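DNA polymerase (PDB 5MDN) probably catalyses DNA-directed DNA synthesis, adding deoxyribonucleotides from their triphosphates to a growing DNA strand with release of diphosphate. Local coordinates at residues V200-G205 with T328-V333; V546-R551 with D573-Y578; I554-G559 with L564-S569. All coordinates share one frame; numbering follows the deposited sequence.

Interaction 1: residues V200-G205 with T328-V333; sequences VFEAEG and TLMRYV
M330, on helix 326-356, reaches its terminal methyl across to V200 and E202 at the end of strand 198-202, and this one methyl makes nearly all of the contact. The close-packed part is apolar. M330 CE rests 3.9 Å from V200 CB, with V200 CG1 slightly farther from the same methyl. The methionine leaves its helix as an extended chain through CG and SD and bends only at the last torsion (chi3 -137°), which swings CE over to the strand. V333, one turn further along the helix, points the same way: V333 CG1 comes to 4.6 Å from V200 CG1, and the side chain rests on A190 of strand 186-193. V200 also touches A190 as well as L334, and M330 reaches M188, so the methionine and the two valines belong to a larger apolar seam between helix and sheet.

The polar margin is thinner. E202 runs out beyond CG as an extended chain that meets M330 at about a right angle, and only through its carboxylate end, where OE2 lies near M330 CE without a bond. E202, like V200 and M330, remains partly exposed; W320 and M188 flank it.

The strand is one of the two outer strands of the sheet in the RNase H-like exonuclease domain, and the helix packs against the face that carries V200 and E202. The V200 side chain lies about 9 Å from that of D169, which binds magnesium in a structure of this protein, though that ion is not bound to this chain here. With about 165 Å² buried, the chemistry implies an association held by van der Waals packing of the methionine methyl on the valine, the carboxylate of E202 gaining no polar partner from the helix segment.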
loop_
_atom_site.group_PDB
_atom_site.type_symbol
_atom_site.label_atom_id
_atom_site.label_comp_id
_atom_site.label_asym_id
_atom_site.label_seq_id
_atom_site.Cartn_x
_atom_site.Cartn_y
_atom_site.Cartn_z
ATOM N N VAL A 200 21.888 9.961 -16.644
ATOM C CA VAL A 200 21.742 8.545 -16.959
ATOM C C VAL A 200 23.134 7.939 -17.029
ATOM O O VAL A 200 23.965 8.373 -17.836
ATOM C CB VAL A 200 20.991 8.316 -18.280
ATOM C CG1 VAL A 200 20.631 6.846 -18.430
ATOM C CG2 VAL A 200 19.749 9.185 -18.339
ATOM N N PHE A 201 23.389 6.942 -16.190
ATOM C CA PHE A 201 24.645 6.208 -16.203
ATOM C C PHE A 201 24.443 4.934 -17.013
ATOM O O PHE A 201 23.670 4.055 -16.616
ATOM C CB PHE A 201 25.106 5.889 -14.782
ATOM C CG PHE A 201 25.102 7.073 -13.858
ATOM C CD1 PHE A 201 26.088 8.044 -13.946
ATOM C CD2 PHE A 201 24.119 7.211 -12.895
ATOM C CE1 PHE A 201 26.086 9.133 -13.091
ATOM C CE2 PHE A 201 24.112 8.295 -12.040
ATOM C CZ PHE A 201 25.095 9.258 -12.137
ATOM N N GLU A 202 25.137 4.831 -18.144
ATOM C CA GLU A 202 25.082 3.646 -18.984
ATOM C C GLU A 202 26.362 2.841 -18.825
ATOM O O GLU A 202 27.440 3.389 -18.579
ATOM C CB GLU A 202 24.902 3.998 -20.465
ATOM C CG GLU A 202 24.332 5.369 -20.756
ATOM C CD GLU A 202 24.299 5.660 -22.247
ATOM O OE1 GLU A 202 24.151 4.705 -23.039
ATOM O OE2 GLU A 202 24.437 6.840 -22.628
ATOM N N ALA A 203 26.229 1.531 -18.978
ATOM C CA ALA A 203 27.358 0.630 -18.863
ATOM C C ALA A 203 28.210 0.647 -20.132
ATOM O O ALA A 203 27.831 1.194 -21.172
ATOM C CB ALA A 203 26.861 -0.787 -18.571
ATOM N N GLU A 204 29.380 0.023 -20.029
ATOM C CA GLU A 204 30.144 -0.398 -21.194
ATOM C C GLU A 204 29.786 -1.840 -21.513
ATOM O O GLU A 204 29.907 -2.714 -20.647
ATOM C CB GLU A 204 31.652 -0.304 -20.964
ATOM C CG GLU A 204 32.150 1.068 -20.655
ATOM C CD GLU A 204 33.639 1.233 -20.889
ATOM O OE1 GLU A 204 34.239 0.437 -21.650
ATOM O OE2 GLU A 204 34.203 2.180 -20.306
ATOM N N GLY A 205 29.352 -2.072 -22.754
ATOM C CA GLY A 205 28.922 -3.365 -23.261
ATOM C C GLY A 205 29.178 -4.561 -22.368
ATOM O O GLY A 205 30.235 -5.195 -22.450
ATOM N N THR A 328 16.637 5.318 -28.125
ATOM C CA THR A 328 15.230 5.273 -27.747
ATOM C C THR A 328 15.010 4.468 -26.474
ATOM O O THR A 328 14.030 4.709 -25.760
ATOM C CB THR A 328 14.377 4.715 -28.897
ATOM O OG1 THR A 328 13.075 5.315 -28.861
ATOM C CG2 THR A 328 14.224 3.205 -28.797
ATOM N N LEU A 329 15.895 3.510 -26.180
ATOM C CA LEU A 329 15.864 2.852 -24.880
ATOM C C LEU A 329 16.205 3.830 -23.766
ATOM O O LEU A 329 15.709 3.691 -22.643
ATOM C CB LEU A 329 16.832 1.669 -24.862
ATOM C CG LEU A 329 16.952 0.895 -23.544
ATOM C CD1 LEU A 329 15.649 0.183 -23.211
ATOM C CD2 LEU A 329 18.112 -0.089 -23.595
ATOM N N MET A 330 17.043 4.825 -24.062
ATOM C CA MET A 330 17.351 5.856 -23.078
ATOM C C MET A 330 16.120 6.696 -22.765
ATOM O O MET A 330 15.763 6.879 -21.596
ATOM C CB MET A 330 18.484 6.742 -23.597
ATOM C CG MET A 330 19.164 7.586 -22.538
ATOM S SD MET A 330 20.392 8.695 -23.250
ATOM C CE MET A 330 21.736 8.502 -22.084
ATOM N N ARG A 331 15.435 7.187 -23.801
ATOM C CA ARG A 331 14.256 8.017 -23.574
ATOM C C ARG A 331 13.149 7.238 -22.878
ATOM O O ARG A 331 12.363 7.819 -22.119
ATOM C CB ARG A 331 13.767 8.616 -24.890
ATOM C CG ARG A 331 12.661 9.628 -24.695
ATOM C CD ARG A 331 13.024 10.948 -25.344
ATOM N NE ARG A 331 12.285 12.060 -24.751
ATOM C CZ ARG A 331 12.670 13.330 -24.812
ATOM N NH1 ARG A 331 13.790 13.659 -25.443
ATOM N NH2 ARG A 331 11.935 14.275 -24.241
ATOM N N TYR A 332 13.067 5.930 -23.125
ATOM C CA TYR A 332 12.189 5.083 -22.325
ATOM C C TYR A 332 12.559 5.174 -20.849
ATOM O O TYR A 332 11.686 5.296 -19.982
ATOM C CB TYR A 332 12.270 3.638 -22.822
ATOM C CG TYR A 332 11.514 2.632 -21.978
ATOM C CD1 TYR A 332 10.131 2.517 -22.066
ATOM C CD2 TYR A 332 12.186 1.788 -21.102
ATOM C CE1 TYR A 332 9.440 1.596 -21.296
ATOM C CE2 TYR A 332 11.505 0.866 -20.332
ATOM C CZ TYR A 332 10.131 0.774 -20.434
ATOM O OH TYR A 332 9.446 -0.142 -19.669
ATOM N N VAL A 333 13.857 5.106 -20.548
ATOM C CA VAL A 333 14.314 5.207 -19.166
ATOM C C VAL A 333 14.054 6.607 -18.612
ATOM O O VAL A 333 13.668 6.761 -17.447
ATOM C CB VAL A 333 15.800 4.813 -19.078
ATOM C CG1 VAL A 333 16.385 5.210 -17.745
ATOM C CG2 VAL A 333 15.966 3.323 -19.311
#

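Interaction 2: residues V546-R551 with D573-Y578; sequences VEYAKR and DRLVKY
Y548 and Y578 form a face-to-face aromatic stack between two helices of the polymerase palm, 528-551 and 572-583, which run roughly antiparallel (144° between the segment directions, axes 10.1 Å apart). The ring planes differ by only 5° and the centroids are 3.5 Å apart, so each ring covers the centre of the other. Both side chains have CG opposite the backbone N (chi1 -174° for Y548), which sends the two rings into the gap between the helices. The hydroxyl of Y578 is hydrogen-bonded to D544, one turn earlier on the helix of Y548; this bond probably helps hold the ring tip in place, while the stack limits its rotation. Beside the stack, L575 CD1 meets the edge of the Y548 ring at 4.2 Å, while L575 CD2 lies 4.0 Å from A549 CB. Replacing Y578 by an alanine would probably uncover one face of the Y548 ring and leave D544 without its hydroxyl partner. The tyrosines occupy the partly exposed side of the groove. On its buried side A549 touches V556 at the start of strand 556-560, and L575 touches I554 just before it.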
loop_
_atom_site.group_PDB
_atom_site.type_symbol
_atom_site.label_atom_id
_atom_site.label_comp_id
_atom_site.label_asym_id
_atom_site.label_seq_id
_atom_site.Cartn_x
_atom_site.Cartn_y
_atom_site.Cartn_z
ATOM N N VAL A 546 -32.088 4.753 1.124
ATOM C CA VAL A 546 -32.600 4.303 -0.169
ATOM C C VAL A 546 -34.108 4.520 -0.250
ATOM O O VAL A 546 -34.641 4.869 -1.309
ATOM C CB VAL A 546 -32.205 2.837 -0.450
ATOM C CG1 VAL A 546 -30.710 2.635 -0.236
ATOM C CG2 VAL A 546 -33.014 1.855 0.386
ATOM N N GLU A 547 -34.821 4.316 0.863
ATOM C CA GLU A 547 -36.260 4.555 0.870
ATOM C C GLU A 547 -36.571 6.042 0.744
ATOM O O GLU A 547 -37.517 6.426 0.048
ATOM C CB GLU A 547 -36.884 3.976 2.139
ATOM C CG GLU A 547 -38.351 4.332 2.332
ATOM C CD GLU A 547 -39.224 3.882 1.173
ATOM O OE1 GLU A 547 -38.937 2.819 0.583
ATOM O OE2 GLU A 547 -40.197 4.596 0.851
ATOM N N TYR A 548 -35.783 6.893 1.408
ATOM C CA TYR A 548 -35.977 8.331 1.259
ATOM C C TYR A 548 -35.580 8.806 -0.132
ATOM O O TYR A 548 -36.185 9.746 -0.658
ATOM C CB TYR A 548 -35.186 9.087 2.327
ATOM C CG TYR A 548 -35.446 10.577 2.333
ATOM C CD1 TYR A 548 -36.496 11.115 3.066
ATOM C CD2 TYR A 548 -34.640 11.447 1.608
ATOM C CE1 TYR A 548 -36.739 12.476 3.075
ATOM C CE2 TYR A 548 -34.876 12.809 1.609
ATOM C CZ TYR A 548 -35.926 13.318 2.344
ATOM O OH TYR A 548 -36.163 14.674 2.350
ATOM N N ALA A 549 -34.569 8.176 -0.738
ATOM C CA ALA A 549 -34.178 8.539 -2.098
ATOM C C ALA A 549 -35.325 8.317 -3.074
ATOM O O ALA A 549 -35.506 9.090 -4.021
ATOM C CB ALA A 549 -32.946 7.739 -2.521
ATOM N N LYS A 550 -36.104 7.255 -2.860
ATOM C CA LYS A 550 -37.242 6.957 -3.722
ATOM C C LYS A 550 -38.334 8.012 -3.586
ATOM O O LYS A 550 -39.108 8.228 -4.525
ATOM C CB LYS A 550 -37.766 5.570 -3.364
ATOM C CG LYS A 550 -36.770 4.467 -3.686
ATOM C CD LYS A 550 -37.389 3.078 -3.600
ATOM C CE LYS A 550 -36.298 2.024 -3.762
ATOM N NZ LYS A 550 -36.698 0.699 -3.219
ATOM N N ARG A 551 -38.415 8.675 -2.427
ATOM C CA ARG A 551 -39.371 9.763 -2.275
ATOM C C ARG A 551 -39.004 10.938 -3.167
ATOM O O ARG A 551 -39.875 11.740 -3.518
ATOM C CB ARG A 551 -39.442 10.208 -0.815
ATOM C CG ARG A 551 -39.990 9.150 0.132
ATOM C CD ARG A 551 -40.256 9.711 1.526
ATOM N NE ARG A 551 -41.326 10.703 1.540
ATOM C CZ ARG A 551 -41.131 12.018 1.527
ATOM N NH1 ARG A 551 -39.899 12.510 1.498
ATOM N NH2 ARG A 551 -42.170 12.842 1.541
ATOM N N ASP A 573 -28.795 16.720 -4.347
ATOM C CA ASP A 573 -28.405 17.697 -3.335
ATOM C C ASP A 573 -29.314 17.631 -2.116
ATOM O O ASP A 573 -28.870 17.886 -0.990
ATOM C CB ASP A 573 -28.433 19.102 -3.933
ATOM C CG ASP A 573 -27.527 19.240 -5.140
ATOM O OD1 ASP A 573 -26.405 18.692 -5.101
ATOM O OD2 ASP A 573 -27.934 19.898 -6.123
ATOM N N ARG A 574 -30.587 17.293 -2.320
ATOM C CA ARG A 574 -31.509 17.129 -1.205
ATOM C C ARG A 574 -31.290 15.808 -0.481
ATOM O O ARG A 574 -31.468 15.737 0.740
ATOM C CB ARG A 574 -32.948 17.228 -1.713
ATOM C CG ARG A 574 -33.246 18.545 -2.411
ATOM C CD ARG A 574 -34.729 18.744 -2.660
ATOM N NE ARG A 574 -34.947 19.592 -3.828
ATOM C CZ ARG A 574 -35.131 19.130 -5.061
ATOM N NH1 ARG A 574 -35.132 17.823 -5.287
ATOM N NH2 ARG A 574 -35.315 19.971 -6.071
ATOM N N LEU A 575 -30.915 14.756 -1.213
ATOM C CA LEU A 575 -30.576 13.490 -0.570
ATOM C C LEU A 575 -29.330 13.627 0.297
ATOM O O LEU A 575 -29.274 13.080 1.403
ATOM C CB LEU A 575 -30.377 12.399 -1.623
ATOM C CG LEU A 575 -29.947 11.032 -1.088
ATOM C CD1 LEU A 575 -30.978 10.496 -0.105
ATOM C CD2 LEU A 575 -29.717 10.047 -2.224
ATOM N N VAL A 576 -28.323 14.355 -0.188
ATOM C CA VAL A 576 -27.105 14.552 0.592
ATOM C C VAL A 576 -27.389 15.420 1.811
ATOM O O VAL A 576 -26.947 15.118 2.926
ATOM C CB VAL A 576 -25.999 15.161 -0.289
ATOM C CG1 VAL A 576 -24.779 15.514 0.550
ATOM C CG2 VAL A 576 -25.624 14.204 -1.409
ATOM N N LYS A 577 -28.127 16.513 1.615
ATOM C CA LYS A 577 -28.486 17.375 2.736
ATOM C C LYS A 577 -29.395 16.654 3.724
ATOM O O LYS A 577 -29.396 16.982 4.916
ATOM C CB LYS A 577 -29.132 18.657 2.210
ATOM C CG LYS A 577 -29.071 19.831 3.174
ATOM C CD LYS A 577 -29.479 21.122 2.480
ATOM C CE LYS A 577 -29.249 22.329 3.375
ATOM N NZ LYS A 577 -29.165 23.587 2.582
ATOM N N TYR A 578 -30.178 15.681 3.248
ATOM C CA TYR A 578 -30.998 14.869 4.144
ATOM C C TYR A 578 -30.130 14.051 5.093
ATOM O O TYR A 578 -30.357 14.046 6.308
ATOM C CB TYR A 578 -31.917 13.959 3.326
ATOM C CG TYR A 578 -32.576 12.846 4.114
ATOM C CD1 TYR A 578 -33.697 13.089 4.898
ATOM C CD2 TYR A 578 -32.090 11.546 4.052
ATOM C CE1 TYR A 578 -34.304 12.070 5.613
ATOM C CE2 TYR A 578 -32.691 10.523 4.759
ATOM C CZ TYR A 578 -33.798 10.790 5.538
ATOM O OH TYR A 578 -34.398 9.772 6.245
#

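Interaction 3: residues I554-G559 with L564-S569; sequences IEVIYG and LFVKKS
Y558 and F565 pair across the antiparallel hairpin 556-560/563-567, lying side by side on one face of the sheet. The tyrosine leaves the strand with CB 4.0 Å from F565 CB. Its CG lies opposite the backbone N (chi1 169°), and this turns the ring alongside the phenylalanine: CD2 comes over the F565 face, 3.5 Å from F565 CD1, and CE2 follows at 4.0 Å from F565 CE1. The rings thus make a T-shaped pair, the edge of Y558 toward the face of F565, with planes at 73°. At the tip, OH is hydrogen-bonded to D560, within the YGDTDS signature of family B polymerases.

The strands meet through a classic beta bulge, I557 and Y558 both opposing F565. F565 O takes the I557 N-H at 3.0 Å and, weakly, that of Y558, while F565 N donates back to Y558 O. Beyond the bulge K567 N binds E555 O in the carbonyl plane. On the other face V556 CG2 meets V566 CG1 at 3.8 Å, and I554 CG2 packs on V566 CB.

The hairpin lies inside the palm sheet, with strand 563-567 at its middle: G559 bonds to strand 404-406 on one flank, and L564 and V566 bond to strand 416-420 on the other. Helix 528-551 covers the face of V556 and L564 through A549 and V546.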
loop_
_atom_site.group_PDB
_atom_site.type_symbol
_atom_site.label_atom_id
_atom_site.label_comp_id
_atom_site.label_asym_id
_atom_site.label_seq_id
_atom_site.Cartn_x
_atom_site.Cartn_y
_atom_site.Cartn_z
ATOM N N ILE A 554 -34.964 9.884 -7.605
ATOM C CA ILE A 554 -33.587 9.396 -7.642
ATOM C C ILE A 554 -33.589 7.879 -7.779
ATOM O O ILE A 554 -34.014 7.162 -6.863
ATOM C CB ILE A 554 -32.802 9.827 -6.396
ATOM C CG1 ILE A 554 -32.706 11.352 -6.330
ATOM C CG2 ILE A 554 -31.415 9.199 -6.396
ATOM C CD1 ILE A 554 -31.981 11.866 -5.108
ATOM N N GLU A 555 -33.111 7.392 -8.924
ATOM C CA GLU A 555 -32.921 5.964 -9.149
ATOM C C GLU A 555 -31.640 5.495 -8.467
ATOM O O GLU A 555 -30.595 6.145 -8.579
ATOM C CB GLU A 555 -32.866 5.664 -10.647
ATOM C CG GLU A 555 -32.895 4.185 -10.990
ATOM C CD GLU A 555 -32.397 3.905 -12.396
ATOM O OE1 GLU A 555 -31.936 4.856 -13.064
ATOM O OE2 GLU A 555 -32.465 2.738 -12.835
ATOM N N VAL A 556 -31.717 4.371 -7.760
ATOM C CA VAL A 556 -30.573 3.792 -7.062
ATOM C C VAL A 556 -30.199 2.500 -7.778
ATOM O O VAL A 556 -30.924 1.500 -7.697
ATOM C CB VAL A 556 -30.870 3.543 -5.578
ATOM C CG1 VAL A 556 -29.696 2.837 -4.917
ATOM C CG2 VAL A 556 -31.170 4.857 -4.873
ATOM N N ILE A 557 -29.067 2.522 -8.484
ATOM C CA ILE A 557 -28.648 1.366 -9.271
ATOM C C ILE A 557 -27.911 0.348 -8.411
ATOM O O ILE A 557 -28.064 -0.865 -8.596
ATOM C CB ILE A 557 -27.767 1.837 -10.442
ATOM C CG1 ILE A 557 -28.433 2.992 -11.191
ATOM C CG2 ILE A 557 -27.454 0.681 -11.376
ATOM C CD1 ILE A 557 -27.464 3.803 -12.027
ATOM N N TYR A 558 -27.116 0.818 -7.453
ATOM C CA TYR A 558 -26.275 -0.056 -6.652
ATOM C C TYR A 558 -26.111 0.554 -5.271
ATOM O O TYR A 558 -26.106 1.778 -5.117
ATOM C CB TYR A 558 -24.910 -0.271 -7.324
ATOM C CG TYR A 558 -23.867 -0.950 -6.461
ATOM C CD1 TYR A 558 -23.756 -2.333 -6.437
ATOM C CD2 TYR A 558 -22.977 -0.207 -5.693
ATOM C CE1 TYR A 558 -22.801 -2.960 -5.659
ATOM C CE2 TYR A 558 -22.020 -0.825 -4.912
ATOM C CZ TYR A 558 -21.936 -2.200 -4.899
ATOM O OH TYR A 558 -20.984 -2.821 -4.124
ATOM N N GLY A 559 -25.992 -0.308 -4.267
ATOM C CA GLY A 559 -25.735 0.157 -2.922
ATOM C C GLY A 559 -25.159 -0.917 -2.026
ATOM O O GLY A 559 -25.797 -1.944 -1.781
ATOM N N LEU A 564 -23.272 3.992 -2.359
ATOM C CA LEU A 564 -24.373 3.647 -3.250
ATOM C C LEU A 564 -24.302 4.495 -4.513
ATOM O O LEU A 564 -23.920 5.668 -4.465
ATOM C CB LEU A 564 -25.747 3.793 -2.561
ATOM C CG LEU A 564 -26.194 4.996 -1.722
ATOM C CD1 LEU A 564 -26.341 6.271 -2.535
ATOM C CD2 LEU A 564 -27.505 4.663 -1.026
ATOM N N PHE A 565 -24.654 3.886 -5.641
ATOM C CA PHE A 565 -24.624 4.545 -6.940
ATOM C C PHE A 565 -26.030 5.031 -7.267
ATOM O O PHE A 565 -26.994 4.271 -7.145
ATOM C CB PHE A 565 -24.129 3.601 -8.041
ATOM C CG PHE A 565 -22.685 3.160 -7.900
ATOM C CD1 PHE A 565 -22.067 3.062 -6.662
ATOM C CD2 PHE A 565 -21.953 2.823 -9.028
ATOM C CE1 PHE A 565 -20.752 2.649 -6.551
ATOM C CE2 PHE A 565 -20.637 2.411 -8.924
ATOM C CZ PHE A 565 -20.037 2.324 -7.684
ATOM N N VAL A 566 -26.146 6.291 -7.687
ATOM C CA VAL A 566 -27.437 6.885 -8.010
ATOM C C VAL A 566 -27.339 7.619 -9.340
ATOM O O VAL A 566 -26.257 7.999 -9.794
ATOM C CB VAL A 566 -27.943 7.846 -6.909
ATOM C CG1 VAL A 566 -28.134 7.103 -5.595
ATOM C CG2 VAL A 566 -26.978 9.011 -6.731
ATOM N N LYS A 567 -28.498 7.813 -9.964
ATOM C CA LYS A 567 -28.569 8.546 -11.219
ATOM C C LYS A 567 -28.406 10.041 -10.966
ATOM O O LYS A 567 -28.939 10.585 -9.994
ATOM C CB LYS A 567 -29.900 8.264 -11.918
ATOM C CG LYS A 567 -30.017 8.859 -13.311
ATOM C CD LYS A 567 -29.193 8.078 -14.322
ATOM C CE LYS A 567 -29.994 6.957 -14.962
ATOM N NZ LYS A 567 -30.376 7.301 -16.363
ATOM N N LYS A 568 -27.664 10.705 -11.849
ATOM C CA LYS A 568 -27.359 12.120 -11.677
ATOM C C LYS A 568 -28.611 12.960 -11.907
ATOM O O LYS A 568 -29.237 12.880 -12.969
ATOM C CB LYS A 568 -26.251 12.540 -12.640
ATOM C CG LYS A 568 -25.819 13.994 -12.513
ATOM C CD LYS A 568 -24.734 14.328 -13.528
ATOM C CE LYS A 568 -24.294 15.781 -13.437
ATOM N NZ LYS A 568 -23.436 16.038 -12.248
ATOM N N SER A 569 -28.975 13.762 -10.911
ATOM C CA SER A 569 -30.096 14.680 -11.028
ATOM C C SER A 569 -29.856 15.866 -10.107
ATOM O O SER A 569 -28.890 15.900 -9.343
ATOM C CB SER A 569 -31.426 13.993 -10.693
ATOM O OG SER A 569 -31.472 13.615 -9.330
#

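Overall arrangement
Interaction 1 comes first along the chain and belongs to the exonuclease side of the enzyme, where helix 326-356 packs on a face of the sheet at an outer strand. Its centre is 58 Å from that of interaction 2 and 51 Å from that of interaction 3. The latter two, with centres 10 Å apart, form one unit: the hairpin of interaction 3 is nested in the loop closed by interaction 2, giving the order helix 528-551, strands 556-560 and 563-567, helix 572-583. With strands 416-420 and 588-593 this is the palm's ferredoxin-like core, its paired helices lying on the sheet. The contacts thus lie in two distinct modules, exonuclease and polymerase, each with its own sheet-and-helix packing.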